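Local coordinates for amino acid ABC superfamily ATP binding cassette transporter, binding protein (Streptococcus pneumoniae, PDB 4H5G) that probably captures L-arginine outside the cell and delivers it to an ABC transporter, as a membrane-tethered solute-binding protein with the type II periplasmic binding fold, at residues Y22-F27 with E172-S177; A75-A80 with V202-N207. One frame throughout, in Å; residues are numbered along the deposited sequence.

From the N terminus, the chain runs through the loop 22-27 and the strand segment 75-80 of one lobe, crosses to the other lobe for helix segment 172-177, and returns to the first at 202-207. Contact 1 therefore closes a loop from 22-27 to 172-177, contact 2 one from 75-80 to 202-207, and the two loops cross. Contact 1 joins the lobes beside the bound arginine; contact 2 lies within one lobe, where the returning chain enters its sheet. Their centres are about 21 Å apart, yet Glu26 of contact 1 packs against Val79 and Ala80 of contact 2, and both contacts touch the arginine.

Contact 1. Residues Y22-F27 with E172-S177; sequences YAPFEF and EPVALS. With ARG (arginine), chain L.
Ala23 O receives a bond from a water 2.8 Å away, which also donates to Val174 O, and a CA-H...O contact from Val174 CA at 3.3 Å. The loop carbonyl is thus joined to the first turns of the helix without a direct hydrogen bond across the contact. Val174 is the central apolar group. Its chi1 of -180° sets CG2 anti to the carbonyl carbon and over the middle of the Tyr22 ring, 3.4 Å from its centroid, in a CH-pi contact. The bound arginine covers the opposite face, its NE 3.4 Å from Tyr22 CD2, so the ring is sandwiched between Val174 and the ligand. Its OH bonds Asp171, which also binds the arginine. Glu26 OE2 accepts from the arginine NH1 at 3.0 Å. Val174 CG2 meets the edge of Phe25 as well, 3.8 Å from CD2, while Pro173 CB touches both Phe25 CE2 and Pro24 CD, each at 4.0 Å. The contact bridges the two lobes across the ligand cleft, consistent with the closed form of a family 3 solute-binding protein. Behind the loop, Pro24 and Phe25 pack on helix 227-235; Tyr22 also touches Met170 of strand 167-171, which leads directly into helix 172-181.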
loop_
_atom_site.group_PDB
_atom_site.type_symbol
_atom_site.label_atom_id
_atom_site.label_comp_id
_atom_site.label_asym_id
_atom_site.label_seq_id
_atom_site.Cartn_x
_atom_site.Cartn_y
_atom_site.Cartn_z
ATOM N N TYR A 22 0.185 -4.116 -5.480
ATOM C CA TYR A 22 0.761 -2.812 -5.142
ATOM C C TYR A 22 2.288 -2.861 -5.034
ATOM O O TYR A 22 2.847 -2.493 -4.010
ATOM C CB TYR A 22 0.136 -2.337 -3.807
ATOM C CG TYR A 22 -0.240 -0.854 -3.742
ATOM C CD1 TYR A 22 -1.019 -0.269 -4.733
ATOM C CD2 TYR A 22 0.158 -0.056 -2.672
ATOM C CE1 TYR A 22 -1.389 1.087 -4.675
ATOM C CE2 TYR A 22 -0.194 1.301 -2.605
ATOM C CZ TYR A 22 -0.968 1.853 -3.610
ATOM O OH TYR A 22 -1.331 3.187 -3.556
ATOM N N ALA A 23 2.956 -3.323 -6.089
ATOM C CA ALA A 23 4.422 -3.322 -6.129
ATOM C C ALA A 23 4.933 -1.886 -6.018
ATOM O O ALA A 23 4.452 -1.002 -6.725
ATOM C CB ALA A 23 4.903 -3.940 -7.428
ATOM N N PRO A 24 5.969 -1.643 -5.198
ATOM C CA PRO A 24 6.866 -2.592 -4.523
ATOM C C PRO A 24 6.488 -2.975 -3.095
ATOM O O PRO A 24 7.269 -3.675 -2.449
ATOM C CB PRO A 24 8.193 -1.819 -4.495
ATOM C CG PRO A 24 7.733 -0.413 -4.277
ATOM C CD PRO A 24 6.481 -0.262 -5.107
ATOM N N PHE A 25 5.331 -2.537 -2.608
ATOM C CA PHE A 25 4.928 -2.833 -1.229
ATOM C C PHE A 25 4.532 -4.298 -1.055
ATOM O O PHE A 25 5.039 -4.995 -0.181
ATOM C CB PHE A 25 3.759 -1.934 -0.806
ATOM C CG PHE A 25 4.130 -0.483 -0.655
ATOM C CD1 PHE A 25 4.787 -0.039 0.481
ATOM C CD2 PHE A 25 3.811 0.436 -1.637
ATOM C CE1 PHE A 25 5.130 1.292 0.623
ATOM C CE2 PHE A 25 4.144 1.765 -1.494
ATOM C CZ PHE A 25 4.801 2.193 -0.361
ATOM N N GLU A 26 3.596 -4.746 -1.881
ATOM C CA GLU A 26 3.224 -6.167 -1.934
ATOM C C GLU A 26 2.660 -6.501 -3.308
ATOM O O GLU A 26 1.893 -5.724 -3.890
ATOM C CB GLU A 26 2.199 -6.530 -0.853
ATOM C CG GLU A 26 0.989 -5.612 -0.784
ATOM C CD GLU A 26 1.213 -4.461 0.174
ATOM O OE1 GLU A 26 1.945 -4.664 1.170
ATOM O OE2 GLU A 26 0.670 -3.358 -0.058
ATOM N N PHE A 27 3.035 -7.672 -3.820
ATOM C CA PHE A 27 2.614 -8.100 -5.142
ATOM C C PHE A 27 2.911 -9.572 -5.338
ATOM O O PHE A 27 3.501 -10.206 -4.468
ATOM C CB PHE A 27 3.276 -7.259 -6.254
ATOM C CG PHE A 27 4.792 -7.277 -6.250
ATOM C CD1 PHE A 27 5.504 -6.571 -5.303
ATOM C CD2 PHE A 27 5.500 -7.961 -7.230
ATOM C CE1 PHE A 27 6.896 -6.553 -5.315
ATOM C CE2 PHE A 27 6.897 -7.953 -7.249
ATOM C CZ PHE A 27 7.593 -7.248 -6.292
ATOM N N GLU A 172 3.160 7.102 -4.740
ATOM C CA GLU A 172 4.253 7.334 -5.703
ATOM C C GLU A 172 5.172 6.125 -6.023
ATOM O O GLU A 172 5.483 5.887 -7.197
ATOM C CB GLU A 172 5.094 8.568 -5.315
ATOM C CG GLU A 172 6.338 8.725 -6.188
ATOM C CD GLU A 172 6.954 10.105 -6.109
ATOM O OE1 GLU A 172 7.784 10.337 -5.206
ATOM O OE2 GLU A 172 6.616 10.958 -6.956
ATOM N N PRO A 173 5.605 5.356 -4.997
ATOM C CA PRO A 173 6.484 4.220 -5.322
ATOM C C PRO A 173 5.840 3.210 -6.273
ATOM O O PRO A 173 6.524 2.568 -7.083
ATOM C CB PRO A 173 6.745 3.583 -3.955
ATOM C CG PRO A 173 6.607 4.720 -2.987
ATOM C CD PRO A 173 5.474 5.547 -3.537
ATOM N N VAL A 174 4.520 3.090 -6.182
ATOM C CA VAL A 174 3.773 2.178 -7.050
ATOM C C VAL A 174 3.715 2.717 -8.479
ATOM O O VAL A 174 3.867 1.964 -9.440
ATOM C CB VAL A 174 2.343 1.931 -6.491
ATOM C CG1 VAL A 174 1.572 0.978 -7.400
ATOM C CG2 VAL A 174 2.420 1.341 -5.080
ATOM N N ALA A 175 3.499 4.025 -8.613
ATOM C CA ALA A 175 3.505 4.648 -9.947
ATOM C C ALA A 175 4.882 4.542 -10.575
ATOM O O ALA A 175 5.011 4.217 -11.749
ATOM C CB ALA A 175 3.061 6.093 -9.874
ATOM N N LEU A 176 5.916 4.804 -9.782
ATOM C CA LEU A 176 7.292 4.717 -10.287
ATOM C C LEU A 176 7.595 3.314 -10.790
ATOM O O LEU A 176 8.257 3.136 -11.816
ATOM C CB LEU A 176 8.285 5.093 -9.187
ATOM C CG LEU A 176 8.385 6.573 -8.841
ATOM C CD1 LEU A 176 9.243 6.767 -7.592
ATOM C CD2 LEU A 176 8.951 7.364 -10.020
ATOM N N SER A 177 7.102 2.314 -10.066
ATOM C CA SER A 177 7.326 0.919 -10.446
ATOM C C SER A 177 6.622 0.580 -11.757
ATOM O O SER A 177 7.223 -0.025 -12.647
ATOM C CB SER A 177 6.866 -0.018 -9.326
ATOM O OG SER A 177 7.030 -1.369 -9.710
HETATM N N ARG L . -1.888 4.332 0.966
HETATM C CA ARG L . -3.278 4.245 0.495
HETATM C C ARG L . -4.233 4.018 1.646
HETATM O O ARG L . -3.844 3.600 2.749
HETATM C CB ARG L . -3.441 3.126 -0.545
HETATM C CG ARG L . -2.887 1.770 -0.117
HETATM C CD ARG L . -3.283 0.665 -1.107
HETATM N NE ARG L . -2.611 -0.606 -0.799
HETATM C CZ ARG L . -2.726 -1.722 -1.513
HETATM N NH1 ARG L . -2.064 -2.820 -1.151
HETATM N NH2 ARG L . -3.502 -1.736 -2.591
HETATM O OXT ARG L . -5.434 4.260 1.498
HETATM O O HOH W 1 3.530 -1.284 -9.335
#

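Contact 2. Residues A75-A80 with V202-N207; sequences ADLAVA and VALRKN. With ARG (arginine), chain L; ACT (acetate ion), chain G; EDO (1,2-ethanediol), chain J.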
loop_
_atom_site.group_PDB
_atom_site.type_symbol
_atom_site.label_atom_id
_atom_site.label_comp_id
_atom_site.label_asym_id
_atom_site.label_seq_id
_atom_site.Cartn_x
_atom_site.Cartn_y
_atom_site.Cartn_z
ATOM N N ALA A 75 -7.229 -11.464 11.017
ATOM C CA ALA A 75 -5.778 -11.289 11.029
ATOM C C ALA A 75 -5.332 -10.570 12.295
ATOM O O ALA A 75 -6.139 -9.903 12.939
ATOM C CB ALA A 75 -5.316 -10.521 9.774
ATOM N N ASP A 76 -4.048 -10.694 12.621
ATOM C CA ASP A 76 -3.451 -10.036 13.787
ATOM C C ASP A 76 -2.996 -8.619 13.473
ATOM O O ASP A 76 -3.003 -7.740 14.337
ATOM C CB ASP A 76 -2.220 -10.826 14.248
ATOM C CG ASP A 76 -2.549 -12.229 14.684
ATOM O OD1 ASP A 76 -3.372 -12.396 15.614
ATOM O OD2 ASP A 76 -1.984 -13.177 14.094
ATOM N N LEU A 77 -2.563 -8.426 12.233
ATOM C CA LEU A 77 -2.054 -7.142 11.772
ATOM C C LEU A 77 -2.565 -6.915 10.358
ATOM O O LEU A 77 -2.871 -7.863 9.649
ATOM C CB LEU A 77 -0.523 -7.169 11.709
ATOM C CG LEU A 77 0.285 -7.377 12.993
ATOM C CD1 LEU A 77 1.776 -7.456 12.623
ATOM C CD2 LEU A 77 0.032 -6.238 13.978
ATOM N N ALA A 78 -2.622 -5.660 9.934
ATOM C CA ALA A 78 -2.822 -5.364 8.511
ATOM C C ALA A 78 -1.615 -4.566 8.040
ATOM O O ALA A 78 -1.232 -3.578 8.667
ATOM C CB ALA A 78 -4.108 -4.593 8.299
ATOM N N VAL A 79 -1.005 -5.010 6.946
ATOM C CA VAL A 79 0.174 -4.332 6.386
ATOM C C VAL A 79 -0.051 -4.292 4.887
ATOM O O VAL A 79 0.001 -5.323 4.217
ATOM C CB VAL A 79 1.473 -5.085 6.698
ATOM C CG1 VAL A 79 2.682 -4.280 6.204
ATOM C CG2 VAL A 79 1.621 -5.348 8.212
ATOM N N ALA A 80 -0.328 -3.102 4.362
ATOM C CA ALA A 80 -0.701 -2.994 2.948
ATOM C C ALA A 80 -0.500 -1.581 2.437
ATOM O O ALA A 80 -1.380 -1.025 1.775
ATOM C CB ALA A 80 -2.159 -3.422 2.757
ATOM N N VAL A 202 1.740 0.031 10.219
ATOM C CA VAL A 202 1.093 -1.269 10.412
ATOM C C VAL A 202 -0.136 -1.014 11.265
ATOM O O VAL A 202 -0.033 -0.349 12.293
ATOM C CB VAL A 202 2.045 -2.213 11.171
ATOM C CG1 VAL A 202 1.324 -3.514 11.553
ATOM C CG2 VAL A 202 3.320 -2.500 10.336
ATOM N N ALA A 203 -1.294 -1.536 10.852
ATOM C CA ALA A 203 -2.527 -1.379 11.637
ATOM C C ALA A 203 -2.723 -2.555 12.602
ATOM O O ALA A 203 -2.430 -3.706 12.260
ATOM C CB ALA A 203 -3.742 -1.249 10.703
ATOM N N LEU A 204 -3.212 -2.246 13.801
ATOM C CA LEU A 204 -3.575 -3.256 14.814
ATOM C C LEU A 204 -4.947 -2.936 15.368
ATOM O O LEU A 204 -5.388 -1.797 15.307
ATOM C CB LEU A 204 -2.594 -3.220 15.992
ATOM C CG LEU A 204 -1.098 -3.240 15.706
ATOM C CD1 LEU A 204 -0.540 -1.800 15.565
ATOM C CD2 LEU A 204 -0.352 -4.020 16.804
ATOM N N ARG A 205 -5.613 -3.924 15.956
ATOM C CA ARG A 205 -6.836 -3.607 16.696
ATOM C C ARG A 205 -6.471 -2.775 17.927
ATOM O O ARG A 205 -5.348 -2.854 18.429
ATOM C CB ARG A 205 -7.604 -4.880 17.093
ATOM C CG ARG A 205 -8.271 -5.594 15.901
ATOM C CD ARG A 205 -9.113 -6.789 16.357
ATOM N NE ARG A 205 -8.284 -7.795 17.026
ATOM C CZ ARG A 205 -7.567 -8.721 16.397
ATOM N NH1 ARG A 205 -7.585 -8.786 15.070
ATOM N NH2 ARG A 205 -6.841 -9.590 17.098
ATOM N N LYS A 206 -7.411 -1.971 18.408
ATOM C CA LYS A 206 -7.133 -1.142 19.589
ATOM C C LYS A 206 -6.818 -1.993 20.813
ATOM O O LYS A 206 -7.177 -3.161 20.860
ATOM C CB LYS A 206 -8.291 -0.175 19.856
ATOM C CG LYS A 206 -8.386 0.903 18.791
ATOM C CD LYS A 206 -8.952 2.194 19.341
ATOM C CE LYS A 206 -8.825 3.322 18.338
ATOM N NZ LYS A 206 -7.504 3.992 18.403
ATOM N N ASN A 207 -6.121 -1.405 21.781
ATOM C CA ASN A 207 -5.703 -2.117 22.992
ATOM C C ASN A 207 -4.814 -3.325 22.715
ATOM O O ASN A 207 -4.971 -4.375 23.331
ATOM C CB ASN A 207 -6.917 -2.538 23.835
ATOM C CG ASN A 207 -7.838 -1.381 24.140
ATOM O OD1 ASN A 207 -7.388 -0.267 24.406
ATOM N ND2 ASN A 207 -9.144 -1.634 24.075
HETATM N N ARG L . -1.888 4.332 0.966
HETATM C CA ARG L . -3.278 4.245 0.495
HETATM C C ARG L . -4.233 4.018 1.646
HETATM O O ARG L . -3.844 3.600 2.749
HETATM C CB ARG L . -3.441 3.126 -0.545
HETATM C CG ARG L . -2.887 1.770 -0.117
HETATM C CD ARG L . -3.283 0.665 -1.107
HETATM N NE ARG L . -2.611 -0.606 -0.799
HETATM C CZ ARG L . -2.726 -1.722 -1.513
HETATM N NH1 ARG L . -2.064 -2.820 -1.151
HETATM N NH2 ARG L . -3.502 -1.736 -2.591
HETATM O OXT ARG L . -5.434 4.260 1.498
HETATM C C ACT G . -8.118 -8.642 20.164
HETATM O O ACT G . -8.466 -7.460 19.931
HETATM O OXT ACT G . -6.900 -8.826 20.396
HETATM C CH3 ACT G . -9.102 -9.775 20.166
HETATM C C1 EDO J . -4.874 -11.110 19.564
HETATM O O1 EDO J . -5.248 -12.418 20.010
HETATM C C2 EDO J . -3.621 -11.213 18.705
HETATM O O2 EDO J . -3.546 -10.096 17.812
HETATM O O HOH W 2 -5.946 -11.922 15.756
HETATM O O HOH W 3 -4.537 -6.559 16.203
#
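Ala78 and Ala203 form an antiparallel hydrogen-bonded pair, with Ala78 N donating to Ala203 O and Ala203 N to Ala78 O, each 3.0 Å long. The second bond lies in the carbonyl plane, whereas the donor of the first is tilted 24° from it. Both methyls, 4.1 Å apart from CB to CB, lie on one face and pack on helix 66-71. The other face is built from branched side chains: Leu77 and Leu204 run alongside each other in the same direction, with their CD2 atoms 3.6 Å apart. Val202 CG1, set anti to its own N by a chi1 of 172°, meets Val79 CG2 at 3.8 Å and also touches Leu77 CD2. Helix 209-225 covers Leu77, Val202 and Leu204.

Beyond the pair, a water links Asp76 O to Arg205 N. The Arg205 chain bends at chi3, bringing NH1 within 2.8 Å of Ala75 O, close to the guanidinium plane; NH1 also bonds Leu70 O. NE binds an acetate, probably from the crystallisation liquor, and a second water joins NH2 to Asp76 OD1. Asp76 OD2 is held in turn by Lys11 and Val15 N. At the other end, Ala80 O accepts a hydrogen bond from the ligand arginine's NE at 2.9 Å. Strand 77-78 is parallel to 13-18, and the returning 203-205 pairs antiparallel with both 77-78 and 92-94: the 2-1-3-n-4 strand order of a type II periplasmic binding protein lobe, with Ala80 carrying the 75-80 segment to the ligand cleft.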